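Local coordinates for protein DNA ligase (Archaeoglobus fulgidus, PDB 3GDE) that probably seals nicks in double-stranded DNA during replication, recombination and repair, using ATP and passing through an enzyme-AMP intermediate, at residues A[68-76]-A[136-147]. Numbering follows the deposited sequence.
Sequences LLYEALENV and MKRKIMLLTGLY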
loop_
_atom_site.group_PDB
_atom_site.type_symbol
_atom_site.label_atom_id
_atom_site.label_comp_id
_atom_site.label_asym_id
_atom_site.label_seq_id
_atom_site.Cartn_x
_atom_site.Cartn_y
_atom_site.Cartn_z
ATOM N N LEU A 68 1.133 -8.342 21.181
ATOM C CA LEU A 68 2.450 -8.958 21.374
ATOM C C LEU A 68 3.458 -7.982 21.952
ATOM O O LEU A 68 4.278 -8.364 22.791
ATOM C CB LEU A 68 2.991 -9.547 20.063
ATOM C CG LEU A 68 2.554 -10.961 19.696
ATOM C CD1 LEU A 68 1.045 -11.053 19.560
ATOM C CD2 LEU A 68 3.235 -11.403 18.420
ATOM N N LEU A 69 3.396 -6.728 21.510
ATOM C CA LEU A 69 4.248 -5.667 22.054
ATOM C C LEU A 69 3.988 -5.415 23.541
ATOM O O LEU A 69 4.935 -5.262 24.325
ATOM C CB LEU A 69 4.086 -4.366 21.253
ATOM C CG LEU A 69 5.106 -4.006 20.173
ATOM C CD1 LEU A 69 5.662 -5.240 19.473
ATOM C CD2 LEU A 69 4.513 -3.048 19.160
ATOM N N TYR A 70 2.709 -5.369 23.919
ATOM C CA TYR A 70 2.316 -5.216 25.318
ATOM C C TYR A 70 2.915 -6.291 26.233
ATOM O O TYR A 70 3.508 -5.969 27.261
ATOM C CB TYR A 70 0.792 -5.189 25.461
ATOM C CG TYR A 70 0.164 -3.843 25.166
ATOM C CD1 TYR A 70 -0.817 -3.711 24.181
ATOM C CD2 TYR A 70 0.554 -2.705 25.865
ATOM C CE1 TYR A 70 -1.394 -2.476 23.901
ATOM C CE2 TYR A 70 -0.011 -1.473 25.596
ATOM C CZ TYR A 70 -0.989 -1.367 24.617
ATOM O OH TYR A 70 -1.549 -0.144 24.363
ATOM N N GLU A 71 2.760 -7.551 25.854
ATOM C CA GLU A 71 3.302 -8.670 26.620
ATOM C C GLU A 71 4.828 -8.605 26.772
ATOM O O GLU A 71 5.349 -8.880 27.859
ATOM C CB GLU A 71 2.904 -10.005 25.993
ATOM C CG GLU A 71 1.414 -10.161 25.681
ATOM C CD GLU A 71 0.598 -10.650 26.867
ATOM O OE1 GLU A 71 0.364 -9.864 27.815
ATOM O OE2 GLU A 71 0.167 -11.823 26.840
ATOM N N ALA A 72 5.534 -8.244 25.697
ATOM C CA ALA A 72 6.993 -8.106 25.741
ATOM C C ALA A 72 7.404 -6.974 26.673
ATOM O O ALA A 72 8.336 -7.118 27.461
ATOM C CB ALA A 72 7.570 -7.891 24.343
ATOM N N LEU A 73 6.700 -5.856 26.584
ATOM C CA LEU A 73 6.942 -4.707 27.449
ATOM C C LEU A 73 6.636 -5.021 28.920
ATOM O O LEU A 73 7.340 -4.552 29.812
ATOM C CB LEU A 73 6.165 -3.477 26.945
ATOM C CG LEU A 73 6.714 -2.813 25.668
ATOM C CD1 LEU A 73 5.740 -1.806 25.060
ATOM C CD2 LEU A 73 8.063 -2.150 25.906
ATOM N N GLU A 74 5.593 -5.817 29.152
ATOM C CA GLU A 74 5.283 -6.385 30.460
ATOM C C GLU A 74 6.479 -7.172 30.996
ATOM O O GLU A 74 6.910 -6.969 32.138
ATOM C CB GLU A 74 4.144 -7.384 30.324
ATOM C CG GLU A 74 2.740 -6.894 30.511
ATOM C CD GLU A 74 1.898 -7.977 31.171
ATOM O OE1 GLU A 74 1.991 -8.115 32.406
ATOM O OE2 GLU A 74 1.179 -8.716 30.455
ATOM N N ASN A 75 6.982 -8.095 30.174
ATOM C CA ASN A 75 8.096 -8.958 30.566
ATOM C C ASN A 75 9.330 -8.187 31.001
ATOM O O ASN A 75 9.917 -8.505 32.030
ATOM C CB ASN A 75 8.490 -9.923 29.445
ATOM C CG ASN A 75 7.454 -10.997 29.195
ATOM O OD1 ASN A 75 7.393 -11.567 28.100
ATOM N ND2 ASN A 75 6.629 -11.280 30.195
ATOM N N VAL A 76 9.705 -7.167 30.229
ATOM C CA VAL A 76 10.962 -6.465 30.467
ATOM C C VAL A 76 10.885 -5.455 31.608
ATOM O O VAL A 76 11.857 -5.281 32.347
ATOM C CB VAL A 76 11.540 -5.808 29.172
ATOM C CG1 VAL A 76 11.862 -6.871 28.142
ATOM C CG2 VAL A 76 10.578 -4.769 28.573
ATOM N N MET A 136 3.276 -17.535 18.532
ATOM C CA MET A 136 2.978 -16.244 19.162
ATOM C C MET A 136 3.824 -15.998 20.422
ATOM O O MET A 136 4.342 -14.895 20.619
ATOM C CB MET A 136 1.484 -16.120 19.492
ATOM C CG MET A 136 1.064 -14.728 19.953
ATOM S SD MET A 136 -0.473 -14.657 20.920
ATOM C CE MET A 136 0.136 -15.172 22.530
ATOM N N LYS A 137 3.952 -17.020 21.270
ATOM C CA LYS A 137 4.717 -16.887 22.506
ATOM C C LYS A 137 6.228 -16.745 22.256
ATOM O O LYS A 137 6.896 -15.961 22.931
ATOM C CB LYS A 137 4.424 -18.040 23.476
ATOM C CG LYS A 137 2.952 -18.145 23.919
ATOM C CD LYS A 137 2.588 -17.114 24.983
ATOM C CE LYS A 137 1.165 -17.320 25.482
ATOM N NZ LYS A 137 0.972 -16.711 26.840
ATOM N N ARG A 138 6.760 -17.488 21.288
ATOM C CA ARG A 138 8.168 -17.307 20.909
ATOM C C ARG A 138 8.433 -15.897 20.358
ATOM O O ARG A 138 9.442 -15.269 20.703
ATOM C CB ARG A 138 8.651 -18.370 19.916
ATOM C CG ARG A 138 10.077 -18.113 19.490
ATOM C CD ARG A 138 10.535 -19.044 18.411
ATOM N NE ARG A 138 11.153 -20.192 19.025
ATOM C CZ ARG A 138 12.448 -20.459 19.018
ATOM N NH1 ARG A 138 13.314 -19.680 18.379
ATOM N NH2 ARG A 138 12.861 -21.534 19.656
ATOM N N LYS A 139 7.517 -15.400 19.527
ATOM C CA LYS A 139 7.595 -14.019 19.047
ATOM C C LYS A 139 7.708 -13.036 20.202
ATOM O O LYS A 139 8.528 -12.132 20.172
ATOM C CB LYS A 139 6.386 -13.665 18.189
ATOM C CG LYS A 139 6.408 -14.288 16.824
ATOM C CD LYS A 139 5.307 -13.699 15.992
ATOM C CE LYS A 139 4.863 -14.655 14.923
ATOM N NZ LYS A 139 3.862 -13.982 14.065
ATOM N N ILE A 140 6.890 -13.225 21.226
ATOM C CA ILE A 140 6.961 -12.398 22.423
ATOM C C ILE A 140 8.340 -12.545 23.097
ATOM O O ILE A 140 8.934 -11.558 23.511
ATOM C CB ILE A 140 5.790 -12.711 23.400
ATOM C CG1 ILE A 140 4.451 -12.302 22.757
ATOM C CG2 ILE A 140 5.990 -12.011 24.751
ATOM C CD1 ILE A 140 3.188 -12.964 23.381
ATOM N N MET A 141 8.859 -13.770 23.170
ATOM C CA MET A 141 10.174 -13.993 23.770
ATOM C C MET A 141 11.305 -13.330 22.984
ATOM O O MET A 141 12.226 -12.778 23.574
ATOM C CB MET A 141 10.434 -15.494 23.981
ATOM C CG MET A 141 9.520 -16.134 25.040
ATOM S SD MET A 141 9.292 -15.063 26.484
ATOM C CE MET A 141 10.957 -15.107 27.150
ATOM N N LEU A 142 11.215 -13.362 21.655
ATOM C CA LEU A 142 12.185 -12.690 20.782
ATOM C C LEU A 142 12.144 -11.171 20.897
ATOM O O LEU A 142 13.182 -10.523 20.982
ATOM C CB LEU A 142 12.008 -13.123 19.327
ATOM C CG LEU A 142 12.468 -14.547 18.997
ATOM C CD1 LEU A 142 11.967 -14.970 17.618
ATOM C CD2 LEU A 142 14.000 -14.679 19.112
ATOM N N LEU A 143 10.941 -10.608 20.901
ATOM C CA LEU A 143 10.755 -9.179 21.154
ATOM C C LEU A 143 11.242 -8.761 22.545
ATOM O O LEU A 143 11.850 -7.704 22.687
ATOM C CB LEU A 143 9.278 -8.803 21.000
ATOM C CG LEU A 143 8.623 -8.909 19.626
ATOM C CD1 LEU A 143 7.100 -8.836 19.777
ATOM C CD2 LEU A 143 9.154 -7.827 18.653
ATOM N N THR A 144 10.934 -9.578 23.557
ATOM C CA THR A 144 11.392 -9.408 24.948
ATOM C C THR A 144 12.920 -9.386 25.069
ATOM O O THR A 144 13.477 -8.604 25.843
ATOM C CB THR A 144 10.835 -10.542 25.853
ATOM O OG1 THR A 144 9.410 -10.450 25.914
ATOM C CG2 THR A 144 11.406 -10.484 27.288
ATOM N N GLY A 145 13.589 -10.248 24.306
ATOM C CA GLY A 145 15.034 -10.271 24.269
ATOM C C GLY A 145 15.603 -9.004 23.669
ATOM O O GLY A 145 16.659 -8.529 24.098
ATOM N N LEU A 146 14.898 -8.454 22.680
ATOM C CA LEU A 146 15.331 -7.250 21.988
ATOM C C LEU A 146 15.155 -6.010 22.883
ATOM O O LEU A 146 16.055 -5.166 22.980
ATOM C CB LEU A 146 14.540 -7.105 20.686
ATOM C CG LEU A 146 15.228 -6.665 19.394
ATOM C CD1 LEU A 146 16.451 -7.544 19.053
ATOM C CD2 LEU A 146 14.213 -6.680 18.252
ATOM N N TYR A 147 14.006 -5.918 23.549
ATOM C CA TYR A 147 13.740 -4.819 24.486
ATOM C C TYR A 147 14.667 -4.840 25.700
ATOM O O TYR A 147 14.968 -3.791 26.261
ATOM C CB TYR A 147 12.285 -4.847 24.971
ATOM C CG TYR A 147 11.270 -4.264 24.024
ATOM C CD1 TYR A 147 10.163 -5.008 23.625
ATOM C CD2 TYR A 147 11.398 -2.956 23.535
ATOM C CE1 TYR A 147 9.194 -4.470 22.750
ATOM C CE2 TYR A 147 10.451 -2.409 22.661
ATOM C CZ TYR A 147 9.353 -3.172 22.280
ATOM O OH TYR A 147 8.404 -2.646 21.428
#
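Ala72 is a small bump that fits a hollow made by Ile140, Leu143, Thr144 and Tyr147; here the two backbones come nearest, with 4.7 Å between the CA atoms of Ala72 and Thr144. One turn earlier Leu68 is the longer knob: its CD1 rests on Met136 CG, its CD2 on the aliphatic chain of Lys139, whose NZ reaches on to the carbonyl of Gly63. In return Ile140 enters the hollow of Leu68, Glu71, Ala72 and Asn75, CG1 against Leu68, CG2 by Asn75 and Ala72, CD1 along Glu71. These reciprocal knobs-into-holes join helices 66-77 and 135-149 of the all-helical N-terminal DNA-binding domain; the axes of segments 68-76 and 136-147 approach to 8.5 Å at a crossing angle of -51°. Tyr147 fills the far hollow, between Leu69, Ala72, Leu73 and Val76. Leu73 CD2 sits over the ring centre in a CH-pi contact, 3.9 Å from the centroid, while Ala72 CB meets the ring edge; the hydroxyl passes Leu69 CG to hydrogen-bond Thr159. Thr144 turns OG1 beside its own backbone N (chi1 -64°), where it bonds Ile140 O at 2.7 Å from above the carbonyl plane, and CG2 lies against Asn75 CB and Val76 CG1. A glycine in place of Thr144 would probably open a gap beside Ala72 and Val76 and take from Ile140 O its hydroxyl donor. Beyond Thr144, Val76 CG1 packs 3.8 Å from Tyr147 CB.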